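Local coordinates for protein UDP-N-acetylglucosamine 3-dehydrogenase (Acidithiobacillus ferrooxidans, PDB 7BVJ) that catalyses the NAD(+)-dependent oxidation of the glucosamine 3-position of UDP-N-acetylglucosamine to a ketone, a step in the synthesis of lipid A, at residues A[180-192]-A[301-313]. Sequence-based numbering, arbitrary orientation.
Sequences VRAVGVAAVTDKA and LQVRVAVEAFLQR
Strand 180-185 runs across helix 301-312 at -54°, their axes 6.5 Å apart at closest approach, with Gly-184 set against Val-307. A methyl suits Ala-182 and Ala-306 because it lets the two backbones draw near, and their CB atoms meet at 3.8 Å. A side chain at Gly-184 would probably run into Val-307 CG1 unless the backbone shifted. In this Gfo/Idh/MocA enzyme the last helix, 290-312, packs against the C-terminal half of strand 177-185, an outermost strand of the mixed sheet in the C-terminal domain; beta-branched Val-307 and Val-303 also reach strand 194-201. Phe-310, its CG anti to the backbone N (chi1 -170°), lays its ring against the strand backbone at Val-183 and Gly-184, and Val-183 sets CB over one face, a CH-pi contact 3.9 Å from the ring centroid. Leu-311 uses its fork: CD1 lies 3.8 Å from Ala-192 CB, while CD2 rests 3.5 Å from Gly-184 O and also touches Ala-186 CB. With an alanine in place of Leu-311, a gap is likely to open between the helix and the 186-192 loop, leaving both alanine methyls without their leucine partner. Farther out, Lys-191, bent at chi2 (-61°), brings NZ to 3.7 Å from Glu-308 OE2, a long salt bridge on the surface, two long side chains spanning from loop to helix.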
ATOM      1  N   VAL A 180       6.547  12.709  15.638  1.00 24.11           N
ATOM      2  CA  VAL A 180       7.263  12.260  14.454  1.00 24.10           C
ATOM      3  C   VAL A 180       8.530  13.091  14.326  1.00 27.12           C
ATOM      4  O   VAL A 180       8.471  14.326  14.316  1.00 25.88           O
ATOM      5  CB  VAL A 180       6.410  12.364  13.179  1.00 27.65           C
ATOM      6  CG1 VAL A 180       5.786  13.715  13.072  1.00 34.49           C
ATOM      7  CG2 VAL A 180       7.261  12.104  11.959  1.00 26.23           C
ATOM      8  N   ARG A 181       9.670  12.422  14.265  1.00 22.96           N
ATOM      9  CA  ARG A 181      10.928  13.066  13.961  1.00 20.29           C
ATOM     10  C   ARG A 181      11.523  12.314  12.796  1.00 19.67           C
ATOM     11  O   ARG A 181      11.215  11.140  12.596  1.00 19.05           O
ATOM     12  CB  ARG A 181      11.889  13.056  15.149  1.00 24.42           C
ATOM     13  CG  ARG A 181      11.350  13.758  16.359  1.00 31.06           C
ATOM     14  CD  ARG A 181      12.107  13.359  17.612  1.00 34.16           C
ATOM     15  NE  ARG A 181      12.768  14.513  18.214  1.00 46.82           N
ATOM     16  CZ  ARG A 181      12.129  15.468  18.882  1.00 46.89           C
ATOM     17  NH1 ARG A 181      10.807  15.404  19.033  1.00 44.62           N
ATOM     18  NH2 ARG A 181      12.809  16.485  19.403  1.00 49.52           N
ATOM     19  N   ALA A 182      12.358  12.994  12.015  1.00 20.50           N
ATOM     20  CA  ALA A 182      12.878  12.371  10.808  1.00 19.33           C
ATOM     21  C   ALA A 182      14.161  13.071  10.384  1.00 29.47           C
ATOM     22  O   ALA A 182      14.443  14.208  10.782  1.00 25.81           O
ATOM     23  CB  ALA A 182      11.843  12.402   9.674  1.00 22.84           C
ATOM     24  N   VAL A 183      14.946  12.349   9.581  1.00 24.64           N
ATOM     25  CA  VAL A 183      16.122  12.881   8.911  1.00 24.78           C
ATOM     26  C   VAL A 183      16.047  12.472   7.450  1.00 27.87           C
ATOM     27  O   VAL A 183      15.403  11.479   7.087  1.00 26.47           O
ATOM     28  CB  VAL A 183      17.443  12.383   9.527  1.00 22.63           C
ATOM     29  CG1 VAL A 183      17.515  12.763  10.980  1.00 27.37           C
ATOM     30  CG2 VAL A 183      17.573  10.857   9.349  1.00 19.21           C
ATOM     31  N   GLY A 184      16.732  13.246   6.618  1.00 23.15           N
ATOM     32  CA  GLY A 184      16.774  12.981   5.195  1.00 24.19           C
ATOM     33  C   GLY A 184      18.154  13.262   4.649  1.00 25.88           C
ATOM     34  O   GLY A 184      18.911  14.064   5.196  1.00 23.82           O
ATOM     35  N   VAL A 185      18.486  12.563   3.569  1.00 23.06           N
ATOM     36  CA  VAL A 185      19.731  12.776   2.841  1.00 24.02           C
ATOM     37  C   VAL A 185      19.382  12.917   1.360  1.00 21.96           C
ATOM     38  O   VAL A 185      18.731  12.032   0.779  1.00 21.33           O
ATOM     39  CB  VAL A 185      20.739  11.637   3.075  1.00 25.38           C
ATOM     40  CG1 VAL A 185      21.951  11.815   2.186  1.00 30.60           C
ATOM     41  CG2 VAL A 185      21.168  11.585   4.544  1.00 22.89           C
ATOM     42  N   ALA A 186      19.794  14.041   0.769  1.00 24.63           N
ATOM     43  CA  ALA A 186      19.551  14.389  -0.633  1.00 25.44           C
ATOM     44  C   ALA A 186      20.891  14.404  -1.365  1.00 23.93           C
ATOM     45  O   ALA A 186      21.677  15.339  -1.214  1.00 30.34           O
ATOM     46  CB  ALA A 186      18.845  15.739  -0.737  1.00 22.02           C
ATOM     47  N   ALA A 187      21.152  13.374  -2.165  1.00 25.74           N
ATOM     48  CA  ALA A 187      22.381  13.296  -2.950  1.00 28.61           C
ATOM     49  C   ALA A 187      22.205  13.755  -4.399  1.00 27.31           C
ATOM     50  O   ALA A 187      23.031  14.517  -4.910  1.00 25.51           O
ATOM     51  CB  ALA A 187      22.924  11.862  -2.934  1.00 30.09           C
ATOM     52  N   VAL A 188      21.160  13.288  -5.081  1.00 23.99           N
ATOM     53  CA  VAL A 188      21.019  13.568  -6.510  1.00 26.26           C
ATOM     54  C   VAL A 188      20.450  14.961  -6.725  1.00 27.40           C
ATOM     55  O   VAL A 188      20.955  15.739  -7.547  1.00 29.13           O
ATOM     56  CB  VAL A 188      20.138  12.493  -7.174  1.00 36.25           C
ATOM     57  CG1 VAL A 188      19.936  12.801  -8.654  1.00 30.97           C
ATOM     58  CG2 VAL A 188      20.741  11.098  -6.968  1.00 30.17           C
ATOM     59  N   THR A 189      19.410  15.299  -5.964  1.00 21.81           N
ATOM     60  CA  THR A 189      18.686  16.555  -6.080  1.00 26.31           C
ATOM     61  C   THR A 189      18.525  17.183  -4.706  1.00 24.23           C
ATOM     62  O   THR A 189      19.198  16.778  -3.756  1.00 26.94           O
ATOM     63  CB  THR A 189      17.309  16.342  -6.726  1.00 24.10           C
ATOM     64  OG1 THR A 189      16.496  15.541  -5.862  1.00 30.99           O
ATOM     65  CG2 THR A 189      17.444  15.646  -8.069  1.00 27.46           C
ATOM     66  N   ASP A 190      17.659  18.192  -4.601  1.00 24.50           N
ATOM     67  CA  ASP A 190      17.208  18.722  -3.320  1.00 23.54           C
ATOM     68  C   ASP A 190      16.187  17.824  -2.621  1.00 29.24           C
ATOM     69  O   ASP A 190      15.902  18.050  -1.437  1.00 29.19           O
ATOM     70  CB  ASP A 190      16.589  20.103  -3.535  1.00 35.88           C
ATOM     71  CG  ASP A 190      15.493  20.095  -4.606  1.00 38.14           C
ATOM     72  OD1 ASP A 190      15.621  19.366  -5.628  1.00 33.19           O
ATOM     73  OD2 ASP A 190      14.490  20.821  -4.414  1.00 43.80           O
ATOM     74  N   LYS A 191      15.605  16.856  -3.335  1.00 26.75           N
ATOM     75  CA  LYS A 191      14.643  15.920  -2.762  1.00 29.12           C
ATOM     76  C   LYS A 191      15.379  14.783  -2.077  1.00 25.30           C
ATOM     77  O   LYS A 191      16.413  14.318  -2.564  1.00 24.11           O
ATOM     78  CB  LYS A 191      13.740  15.324  -3.843  1.00 22.75           C
ATOM     79  CG  LYS A 191      12.857  16.326  -4.537  1.00 33.86           C
ATOM     80  CD  LYS A 191      11.933  16.989  -3.550  1.00 38.82           C
ATOM     81  CE  LYS A 191      11.023  17.981  -4.239  1.00 37.51           C
ATOM     82  NZ  LYS A 191      10.488  18.981  -3.267  1.00 46.51           N
ATOM     83  N   ALA A 192      14.814  14.307  -0.968  1.00 27.17           N
ATOM     84  CA  ALA A 192      15.451  13.243  -0.205  1.00 22.90           C
ATOM     85  C   ALA A 192      15.654  12.022  -1.090  1.00 21.34           C
ATOM     86  O   ALA A 192      14.745  11.620  -1.823  1.00 24.84           O
ATOM     87  CB  ALA A 192      14.597  12.885   1.019  1.00 21.97           C
ATOM     88  N   LEU A 301       2.543  12.494   5.432  1.00 22.88           N
ATOM     89  CA  LEU A 301       2.769  13.921   5.249  1.00 25.94           C
ATOM     90  C   LEU A 301       3.521  14.511   6.442  1.00 20.97           C
ATOM     91  O   LEU A 301       4.412  15.349   6.268  1.00 24.58           O
ATOM     92  CB  LEU A 301       1.435  14.628   4.997  1.00 23.27           C
ATOM     93  CG  LEU A 301       0.753  14.282   3.659  1.00 22.03           C
ATOM     94  CD1 LEU A 301      -0.682  14.787   3.655  1.00 28.44           C
ATOM     95  CD2 LEU A 301       1.506  14.877   2.470  1.00 27.21           C
ATOM     96  N   GLN A 302       3.207  14.068   7.660  1.00 26.27           N
ATOM     97  CA  GLN A 302       4.005  14.508   8.812  1.00 29.31           C
ATOM     98  C   GLN A 302       5.477  14.144   8.638  1.00 25.42           C
ATOM     99  O   GLN A 302       6.375  14.981   8.838  1.00 24.79           O
ATOM    100  CB  GLN A 302       3.452  13.907  10.093  1.00 28.66           C
ATOM    101  CG  GLN A 302       2.552  14.861  10.864  1.00 39.12           C
ATOM    102  CD  GLN A 302       2.434  14.474  12.335  1.00 43.79           C
ATOM    103  OE1 GLN A 302       3.017  15.128  13.205  1.00 43.10           O
ATOM    104  NE2 GLN A 302       1.684  13.401  12.618  1.00 32.44           N
ATOM    105  N   VAL A 303       5.743  12.898   8.239  1.00 22.62           N
ATOM    106  CA  VAL A 303       7.127  12.488   8.027  1.00 17.89           C
ATOM    107  C   VAL A 303       7.784  13.364   6.961  1.00 23.07           C
ATOM    108  O   VAL A 303       8.904  13.843   7.139  1.00 16.06           O
ATOM    109  CB  VAL A 303       7.217  10.997   7.657  1.00 20.30           C
ATOM    110  CG1 VAL A 303       8.650  10.676   7.216  1.00 18.95           C
ATOM    111  CG2 VAL A 303       6.823  10.099   8.862  1.00 17.61           C
ATOM    112  N   ARG A 304       7.108  13.559   5.826  1.00 19.07           N
ATOM    113  CA  ARG A 304       7.719  14.301   4.730  1.00 23.30           C
ATOM    114  C   ARG A 304       8.005  15.744   5.126  1.00 25.62           C
ATOM    115  O   ARG A 304       9.038  16.299   4.752  1.00 24.74           O
ATOM    116  CB  ARG A 304       6.823  14.259   3.497  1.00 23.59           C
ATOM    117  CG  ARG A 304       7.467  14.886   2.291  1.00 29.95           C
ATOM    118  CD  ARG A 304       6.718  14.527   1.032  1.00 29.91           C
ATOM    119  NE  ARG A 304       5.479  15.279   0.901  1.00 28.70           N
ATOM    120  CZ  ARG A 304       4.678  15.189  -0.156  1.00 31.82           C
ATOM    121  NH1 ARG A 304       4.995  14.382  -1.164  1.00 32.45           N
ATOM    122  NH2 ARG A 304       3.569  15.908  -0.215  1.00 36.09           N
ATOM    123  N   VAL A 305       7.093  16.372   5.867  1.00 22.38           N
ATOM    124  CA  VAL A 305       7.335  17.728   6.320  1.00 23.33           C
ATOM    125  C   VAL A 305       8.565  17.760   7.211  1.00 27.90           C
ATOM    126  O   VAL A 305       9.416  18.654   7.095  1.00 28.41           O
ATOM    127  CB  VAL A 305       6.093  18.282   7.043  1.00 26.66           C
ATOM    128  CG1 VAL A 305       6.481  19.399   7.999  1.00 27.83           C
ATOM    129  CG2 VAL A 305       5.047  18.760   6.044  1.00 22.63           C
ATOM    130  N   ALA A 306       8.691  16.770   8.099  1.00 26.42           N
ATOM    131  CA  ALA A 306       9.868  16.700   8.959  1.00 21.01           C
ATOM    132  C   ALA A 306      11.138  16.520   8.138  1.00 22.93           C
ATOM    133  O   ALA A 306      12.181  17.103   8.451  1.00 25.60           O
ATOM    134  CB  ALA A 306       9.712  15.556   9.962  1.00 17.33           C
ATOM    135  N   VAL A 307      11.070  15.698   7.091  1.00 23.87           N
ATOM    136  CA  VAL A 307      12.248  15.425   6.270  1.00 27.62           C
ATOM    137  C   VAL A 307      12.676  16.688   5.537  1.00 28.58           C
ATOM    138  O   VAL A 307      13.852  17.075   5.558  1.00 25.17           O
ATOM    139  CB  VAL A 307      11.971  14.277   5.281  1.00 22.50           C
ATOM    140  CG1 VAL A 307      13.070  14.216   4.252  1.00 21.53           C
ATOM    141  CG2 VAL A 307      11.814  12.907   6.005  1.00 23.42           C
ATOM    142  N   GLU A 308      11.720  17.350   4.882  1.00 26.36           N
ATOM    143  CA  GLU A 308      12.039  18.591   4.185  1.00 28.61           C
ATOM    144  C   GLU A 308      12.521  19.667   5.156  1.00 29.61           C
ATOM    145  O   GLU A 308      13.322  20.527   4.776  1.00 32.55           O
ATOM    146  CB  GLU A 308      10.828  19.065   3.369  1.00 29.72           C
ATOM    147  CG  GLU A 308      10.257  17.944   2.453  1.00 32.57           C
ATOM    148  CD  GLU A 308       9.604  18.431   1.156  1.00 46.63           C
ATOM    149  OE1 GLU A 308       8.492  17.951   0.820  1.00 38.53           O
ATOM    150  OE2 GLU A 308      10.217  19.276   0.458  1.00 54.99           O
ATOM    151  N   ALA A 309      12.067  19.634   6.413  1.00 30.53           N
ATOM    152  CA  ALA A 309      12.578  20.603   7.381  1.00 31.94           C
ATOM    153  C   ALA A 309      14.030  20.305   7.738  1.00 32.86           C
ATOM    154  O   ALA A 309      14.863  21.216   7.788  1.00 28.47           O
ATOM    155  CB  ALA A 309      11.706  20.626   8.635  1.00 26.79           C
ATOM    156  N   PHE A 310      14.353  19.031   7.992  1.00 26.81           N
ATOM    157  CA  PHE A 310      15.752  18.650   8.202  1.00 29.23           C
ATOM    158  C   PHE A 310      16.633  19.117   7.048  1.00 28.62           C
ATOM    159  O   PHE A 310      17.713  19.678   7.261  1.00 29.82           O
ATOM    160  CB  PHE A 310      15.871  17.133   8.360  1.00 29.61           C
ATOM    161  CG  PHE A 310      17.231  16.658   8.824  1.00 21.04           C
ATOM    162  CD1 PHE A 310      18.082  16.010   7.953  1.00 22.03           C
ATOM    163  CD2 PHE A 310      17.623  16.796  10.148  1.00 22.48           C
ATOM    164  CE1 PHE A 310      19.330  15.555   8.371  1.00 22.03           C
ATOM    165  CE2 PHE A 310      18.857  16.330  10.567  1.00 25.68           C
ATOM    166  CZ  PHE A 310      19.711  15.716   9.677  1.00 17.19           C
ATOM    167  N   LEU A 311      16.188  18.880   5.811  1.00 25.57           N
ATOM    168  CA  LEU A 311      17.058  19.112   4.670  1.00 30.51           C
ATOM    169  C   LEU A 311      17.285  20.595   4.414  1.00 34.31           C
ATOM    170  O   LEU A 311      18.289  20.956   3.795  1.00 35.30           O
ATOM    171  CB  LEU A 311      16.483  18.439   3.421  1.00 24.29           C
ATOM    172  CG  LEU A 311      16.743  16.935   3.358  1.00 30.01           C
ATOM    173  CD1 LEU A 311      15.798  16.235   2.393  1.00 31.66           C
ATOM    174  CD2 LEU A 311      18.171  16.685   2.969  1.00 31.39           C
ATOM    175  N   GLN A 312      16.363  21.424   4.874  1.00 32.21           N
ATOM    176  CA  GLN A 312      16.381  22.871   4.558  1.00 42.28           C
ATOM    177  C   GLN A 312      17.169  23.700   5.553  1.00 39.33           C
ATOM    178  O   GLN A 312      17.542  24.778   5.178  1.00 42.62           O
ATOM    179  CB  GLN A 312      14.962  23.422   4.563  1.00 43.07           C
ATOM    180  CG  GLN A 312      14.420  23.740   3.187  1.00 47.99           C
ATOM    181  CD  GLN A 312      12.978  24.138   3.349  1.00 60.16           C
ATOM    182  OE1 GLN A 312      12.616  24.752   4.343  1.00 62.94           O
ATOM    183  NE2 GLN A 312      12.134  23.710   2.422  1.00 65.22           N
ATOM    184  N   ARG A 313      17.424  23.179   6.750  1.00 46.36           N
ATOM    185  CA  ARG A 313      18.123  23.930   7.819  1.00 44.71           C
ATOM    186  C   ARG A 313      19.507  24.377   7.334  1.00 48.93           C
ATOM    187  O   ARG A 313      20.173  23.592   6.664  1.00 51.12           O
ATOM    188  CB  ARG A 313      18.222  23.144   9.123  1.00 47.51           C
ATOM    189  CG  ARG A 313      18.800  23.957  10.281  1.00 50.27           C
ATOM    190  CD  ARG A 313      19.320  23.137  11.456  1.00 52.68           C
ATOM    191  NE  ARG A 313      18.376  23.021  12.562  1.00 51.47           N
ATOM    192  CZ  ARG A 313      17.870  21.895  13.051  1.00 49.98           C
ATOM    193  NH1 ARG A 313      18.199  20.716  12.547  1.00 48.18           N
ATOM    194  NH2 ARG A 313      17.013  21.955  14.052  1.00 54.97           N
TER